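Local coordinates for protein synthesis inhibitor I (Hordeum vulgare, PDB 4FBB) that belongs to the plant ribosome-inactivating proteins and probably inhibits protein synthesis, with adenine bound in the present model, at residues R120-D125 with A166-L171; V132-Q137 with L170-N175. The protein carries 3 engineered substitutions. All blocks are in the same frame, centred on the assembly; numbering follows the deposited sequence.

Contact 1. Residues R120-D125 with A166-L171. With ADE (adenine), chain E.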
loop_
_atom_site.group_PDB
_atom_site.type_symbol
_atom_site.label_atom_id
_atom_site.label_comp_id
_atom_site.label_asym_id
_atom_site.label_seq_id
_atom_site.Cartn_x
_atom_site.Cartn_y
_atom_site.Cartn_z
ATOM N N ARG A 120 -3.689 2.461 -14.408
ATOM C CA ARG A 120 -4.160 2.531 -15.789
ATOM C C ARG A 120 -5.538 1.859 -15.922
ATOM O O ARG A 120 -6.433 2.395 -16.588
ATOM C CB ARG A 120 -3.128 1.947 -16.771
ATOM C CG ARG A 120 -2.752 0.488 -16.531
ATOM C CD ARG A 120 -1.565 0.060 -17.395
ATOM N NE ARG A 120 -1.263 -1.365 -17.248
ATOM C CZ ARG A 120 -0.293 -1.859 -16.479
ATOM N NH1 ARG A 120 0.496 -1.050 -15.780
ATOM N NH2 ARG A 120 -0.106 -3.171 -16.416
ATOM N N ASP A 121 -5.713 0.710 -15.266
ATOM C CA ASP A 121 -7.007 0.025 -15.233
ATOM C C ASP A 121 -8.097 0.892 -14.592
ATOM O O ASP A 121 -9.174 1.073 -15.166
ATOM C CB ASP A 121 -6.914 -1.291 -14.451
ATOM C CG ASP A 121 -5.993 -2.302 -15.099
ATOM O OD1 ASP A 121 -5.986 -2.393 -16.347
ATOM O OD2 ASP A 121 -5.278 -3.016 -14.358
ATOM N N LEU A 122 -7.805 1.417 -13.399
ATOM C CA LEU A 122 -8.790 2.119 -12.578
ATOM C C LEU A 122 -9.105 3.510 -13.111
ATOM O O LEU A 122 -10.268 3.891 -13.248
ATOM C CB LEU A 122 -8.275 2.229 -11.144
ATOM C CG LEU A 122 -7.987 0.909 -10.434
ATOM C CD1 LEU A 122 -7.181 1.163 -9.181
ATOM C CD2 LEU A 122 -9.275 0.193 -10.091
ATOM N N LEU A 123 -8.058 4.278 -13.384
ATOM C CA LEU A 123 -8.216 5.556 -14.059
ATOM C C LEU A 123 -8.183 5.308 -15.568
ATOM O O LEU A 123 -9.116 4.732 -16.131
ATOM C CB LEU A 123 -7.116 6.543 -13.639
ATOM C CG LEU A 123 -7.115 7.070 -12.194
ATOM C CD1 LEU A 123 -8.524 7.076 -11.604
ATOM C CD2 LEU A 123 -6.153 6.302 -11.291
ATOM N N GLY A 124 -7.098 5.729 -16.209
ATOM C CA GLY A 124 -6.903 5.525 -17.634
ATOM C C GLY A 124 -5.450 5.795 -17.968
ATOM O O GLY A 124 -4.984 5.519 -19.074
ATOM N N ASP A 125 -4.744 6.353 -16.988
ATOM C CA ASP A 125 -3.312 6.607 -17.083
ATOM C C ASP A 125 -2.738 6.900 -15.699
ATOM O O ASP A 125 -3.429 7.441 -14.835
ATOM C CB ASP A 125 -3.021 7.786 -18.014
ATOM C CG ASP A 125 -1.533 7.977 -18.260
ATOM O OD1 ASP A 125 -0.834 8.486 -17.356
ATOM O OD2 ASP A 125 -1.055 7.610 -19.356
ATOM N N ALA A 166 -13.654 4.073 -6.080
ATOM C CA ALA A 166 -13.457 3.640 -4.700
ATOM C C ALA A 166 -12.116 2.955 -4.474
ATOM O O ALA A 166 -11.385 3.303 -3.544
ATOM C CB ALA A 166 -14.585 2.730 -4.254
ATOM N N VAL A 167 -11.795 1.963 -5.301
ATOM C CA VAL A 167 -10.514 1.270 -5.169
ATOM C C VAL A 167 -9.351 2.247 -5.297
ATOM O O VAL A 167 -8.401 2.188 -4.518
ATOM C CB VAL A 167 -10.383 0.100 -6.178
ATOM C CG1 VAL A 167 -8.945 -0.408 -6.240
ATOM C CG2 VAL A 167 -11.323 -1.028 -5.773
ATOM N N THR A 168 -9.447 3.172 -6.250
ATOM C CA THR A 168 -8.423 4.202 -6.412
ATOM C C THR A 168 -8.263 5.028 -5.130
ATOM O O THR A 168 -7.143 5.374 -4.737
ATOM C CB THR A 168 -8.738 5.147 -7.576
ATOM O OG1 THR A 168 -8.940 4.383 -8.778
ATOM C CG2 THR A 168 -7.594 6.130 -7.788
ATOM N N THR A 169 -9.381 5.333 -4.479
ATOM C CA THR A 169 -9.343 6.101 -3.235
ATOM C C THR A 169 -8.659 5.320 -2.102
ATOM O O THR A 169 -7.780 5.852 -1.428
ATOM C CB THR A 169 -10.752 6.571 -2.806
ATOM O OG1 THR A 169 -11.621 5.440 -2.708
ATOM C CG2 THR A 169 -11.335 7.557 -3.824
ATOM N N LEU A 170 -9.049 4.064 -1.899
ATOM C CA LEU A 170 -8.449 3.250 -0.836
ATOM C C LEU A 170 -6.974 2.891 -1.070
ATOM O O LEU A 170 -6.186 2.859 -0.125
ATOM C CB LEU A 170 -9.243 1.964 -0.596
ATOM C CG LEU A 170 -10.708 2.088 -0.197
ATOM C CD1 LEU A 170 -11.282 0.724 0.167
ATOM C CD2 LEU A 170 -10.851 3.051 0.966
ATOM N N LEU A 171 -6.611 2.588 -2.316
ATOM C CA LEU A 171 -5.213 2.320 -2.651
ATOM C C LEU A 171 -4.360 3.489 -2.187
ATOM O O LEU A 171 -3.274 3.311 -1.632
ATOM C CB LEU A 171 -5.041 2.152 -4.158
ATOM C CG LEU A 171 -5.522 0.859 -4.804
ATOM C CD1 LEU A 171 -5.181 0.878 -6.286
ATOM C CD2 LEU A 171 -4.880 -0.331 -4.127
HETATM N N9 ADE E . -0.513 0.411 -6.919
HETATM C C8 ADE E . -1.144 0.577 -8.120
HETATM N N7 ADE E . -2.107 -0.293 -8.330
HETATM C C5 ADE E . -2.108 -1.079 -7.189
HETATM C C6 ADE E . -2.882 -2.183 -6.777
HETATM N N6 ADE E . -3.863 -2.739 -7.497
HETATM N N1 ADE E . -2.599 -2.723 -5.578
HETATM C C2 ADE E . -1.618 -2.202 -4.825
HETATM N N3 ADE E . -0.822 -1.172 -5.103
HETATM C C4 ADE E . -1.121 -0.664 -6.316
#
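T168 OG1 lies 3.3 Å from L122 CB. Its polar partner is the carbonyl O of R164, one helical turn back, so this buried hydroxyl is satisfied inside its own helix and meets L122 by packing alone. T168 has OG1 beside its backbone N (chi1 -55°), which places the hydroxyl for that bond and leaves CG2 to meet L123, with CG2 3.8 Å from L123 CD2. The L122 and T168 side chains lie alongside, pointing opposite ways. V167 CG1 sits against both L122 methyls, 3.8 Å from CD1 and 3.9 Å from CD2, and L122 CD1 also reaches L171 CD1 at 3.5 Å. In this ribosome-inactivating protein fold the contact sets the end of the short helix 119-122 against the long helix 157-179, beside the adenine site. L171 turns from one partner to the other: CD1 touches both L122 and the base, with adenine C5 at 3.8 Å, and CD2 comes within 3.6 Å of adenine N1. Both methyls lie over the same face of the ring, whose polar atoms bond to G117 O, L89 N and R179 NH1. L123 is the first residue to leave helical geometry; its CB does not aim at the long helix, yet its methyls swing in to T168, with chi2 (-28°) midway between staggered and eclipsed. F115 packs on L122 and K128 on L123.

Contact 2. Residues V132-Q137 with L170-N175. With ADE (adenine), chain E.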
loop_
_atom_site.group_PDB
_atom_site.type_symbol
_atom_site.label_atom_id
_atom_site.label_comp_id
_atom_site.label_asym_id
_atom_site.label_seq_id
_atom_site.Cartn_x
_atom_site.Cartn_y
_atom_site.Cartn_z
ATOM N N VAL A 132 -7.595 12.529 -8.249
ATOM C CA VAL A 132 -8.409 11.779 -7.297
ATOM C C VAL A 132 -8.530 12.504 -5.953
ATOM O O VAL A 132 -7.526 12.853 -5.326
ATOM C CB VAL A 132 -7.831 10.382 -7.044
ATOM C CG1 VAL A 132 -8.802 9.560 -6.225
ATOM C CG2 VAL A 132 -7.524 9.689 -8.360
ATOM N N ALA A 133 -9.764 12.724 -5.510
ATOM C CA ALA A 133 -10.001 13.377 -4.225
ATOM C C ALA A 133 -9.983 12.354 -3.091
ATOM O O ALA A 133 -10.658 11.321 -3.159
ATOM C CB ALA A 133 -11.327 14.134 -4.244
ATOM N N LEU A 134 -9.206 12.649 -2.052
ATOM C CA LEU A 134 -9.172 11.824 -0.848
ATOM C C LEU A 134 -9.630 12.651 0.355
ATOM O O LEU A 134 -9.621 13.883 0.313
ATOM C CB LEU A 134 -7.757 11.302 -0.601
ATOM C CG LEU A 134 -7.085 10.626 -1.800
ATOM C CD1 LEU A 134 -5.674 10.255 -1.438
ATOM C CD2 LEU A 134 -7.873 9.396 -2.221
ATOM N N GLY A 135 -10.013 11.970 1.426
ATOM C CA GLY A 135 -10.522 12.639 2.607
ATOM C C GLY A 135 -11.398 11.692 3.396
ATOM O O GLY A 135 -11.627 10.564 2.964
ATOM N N ARG A 136 -11.891 12.145 4.547
ATOM C CA ARG A 136 -12.667 11.280 5.423
ATOM C C ARG A 136 -13.963 10.810 4.753
ATOM O O ARG A 136 -14.345 9.646 4.879
ATOM C CB ARG A 136 -12.977 11.984 6.755
ATOM C CG ARG A 136 -13.565 11.060 7.801
ATOM C CD ARG A 136 -13.982 11.807 9.068
ATOM N NE ARG A 136 -12.851 12.390 9.787
ATOM C CZ ARG A 136 -12.022 11.701 10.565
ATOM N NH1 ARG A 136 -12.172 10.395 10.698
ATOM N NH2 ARG A 136 -11.028 12.316 11.201
ATOM N N GLN A 137 -14.641 11.720 4.055
ATOM C CA GLN A 137 -15.900 11.374 3.401
ATOM C C GLN A 137 -15.665 10.491 2.174
ATOM O O GLN A 137 -16.391 9.517 1.961
ATOM C CB GLN A 137 -16.690 12.627 3.017
ATOM C CG GLN A 137 -18.171 12.352 2.824
ATOM C CD GLN A 137 -18.783 11.694 4.046
ATOM O OE1 GLN A 137 -18.758 12.256 5.142
ATOM N NE2 GLN A 137 -19.317 10.489 3.871
ATOM N N LEU A 170 -9.049 4.064 -1.899
ATOM C CA LEU A 170 -8.449 3.250 -0.836
ATOM C C LEU A 170 -6.974 2.891 -1.070
ATOM O O LEU A 170 -6.186 2.859 -0.125
ATOM C CB LEU A 170 -9.243 1.964 -0.596
ATOM C CG LEU A 170 -10.708 2.088 -0.197
ATOM C CD1 LEU A 170 -11.282 0.724 0.167
ATOM C CD2 LEU A 170 -10.851 3.051 0.966
ATOM N N LEU A 171 -6.611 2.588 -2.316
ATOM C CA LEU A 171 -5.213 2.320 -2.651
ATOM C C LEU A 171 -4.360 3.489 -2.187
ATOM O O LEU A 171 -3.274 3.311 -1.632
ATOM C CB LEU A 171 -5.041 2.152 -4.158
ATOM C CG LEU A 171 -5.522 0.859 -4.804
ATOM C CD1 LEU A 171 -5.181 0.878 -6.286
ATOM C CD2 LEU A 171 -4.880 -0.331 -4.127
ATOM N N LEU A 172 -4.873 4.693 -2.410
ATOM C CA LEU A 172 -4.150 5.896 -2.054
ATOM C C LEU A 172 -4.107 6.081 -0.545
ATOM O O LEU A 172 -3.038 6.306 0.017
ATOM C CB LEU A 172 -4.769 7.096 -2.758
ATOM C CG LEU A 172 -4.368 7.143 -4.230
ATOM C CD1 LEU A 172 -5.269 8.076 -5.022
ATOM C CD2 LEU A 172 -2.918 7.576 -4.340
ATOM N N MET A 173 -5.253 5.918 0.112
ATOM C CA MET A 173 -5.358 6.220 1.550
ATOM C C MET A 173 -4.930 5.075 2.475
ATOM O O MET A 173 -4.746 5.271 3.686
ATOM C CB MET A 173 -6.774 6.700 1.889
ATOM C CG MET A 173 -7.151 7.972 1.143
ATOM S SD MET A 173 -8.805 8.559 1.550
ATOM C CE MET A 173 -8.502 9.400 3.123
ATOM N N VAL A 174 -4.756 3.882 1.910
ATOM C CA VAL A 174 -4.258 2.760 2.691
ATOM C C VAL A 174 -2.905 2.266 2.186
ATOM O O VAL A 174 -1.916 2.304 2.919
ATOM C CB VAL A 174 -5.265 1.601 2.741
ATOM C CG1 VAL A 174 -4.668 0.395 3.439
ATOM C CG2 VAL A 174 -6.506 2.038 3.464
ATOM N N ASN A 175 -2.860 1.812 0.937
ATOM C CA ASN A 175 -1.654 1.192 0.395
ATOM C C ASN A 175 -0.502 2.157 0.147
ATOM O O ASN A 175 0.612 1.929 0.624
ATOM C CB ASN A 175 -1.979 0.398 -0.879
ATOM C CG ASN A 175 -3.029 -0.657 -0.644
ATOM O OD1 ASN A 175 -4.214 -0.348 -0.497
ATOM N ND2 ASN A 175 -2.605 -1.912 -0.594
HETATM N N9 ADE E . -0.513 0.411 -6.919
HETATM C C8 ADE E . -1.144 0.577 -8.120
HETATM N N7 ADE E . -2.107 -0.293 -8.330
HETATM C C5 ADE E . -2.108 -1.079 -7.189
HETATM C C6 ADE E . -2.882 -2.183 -6.777
HETATM N N6 ADE E . -3.863 -2.739 -7.497
HETATM N N1 ADE E . -2.599 -2.723 -5.578
HETATM C C2 ADE E . -1.618 -2.202 -4.825
HETATM N N3 ADE E . -0.822 -1.172 -5.103
HETATM C C4 ADE E . -1.121 -0.664 -6.316
#
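L134 and M173 bring their CA atoms within 7.2 Å, where the loop leading into helix 136-147 runs past helix 157-179, which widens into a pi-type turn at 171-175. G135 takes the N-cap position with backbone angles open to glycine (phi 156°, psi 177°). This N-cap and the loop before it pack on the central long helix of the ribosome-inactivating protein fold. The L134 side chain lies roughly perpendicular to that of L172, CD1 resting 3.5 Å from L172 CB. Alongside M173 it points the opposite way: both of its methyls lie 3.7 Å from M173 CG, and its CB touches the sulfur. Earlier in the same loop V132 meets the L172 methyl CD1, 4.0 Å from V132 CB. Backbone bonds between L134 and G201 hold the loop from another part of the chain, and L139 of helix 136-147 also packs on M173. M173 runs extended through chi2 (-179°), carrying SD to the G135 amide, whose N-H makes a weak hydrogen bond to it (N to SD 3.6 Å). A bend at chi3 then lays the terminal methyl against the G135 backbone, with M173 CE 3.3 Å from G135 O.

From the N terminus, the chain passes first through 120-125 at the end of helix 119-122, then through 132-137 at the start of helix 136-147, and then returns along helix 157-179. Contact 1 closes a loop of 40 residues and contact 2 one of 32. The two loops cross rather than nest: 132-137 lies inside the first, but its partner 170-175 runs beyond the end of 166-171, sharing L170 and L171. Their centres are about 10 Å apart, and they touch, T168 CG2 lying 3.6 Å from V132 CG2. Helix 157-179 thus holds the end of helix 119-122 and the loop entering helix 136-147; L171 faces L122 and adenine, while L172 and M173 reach the loop.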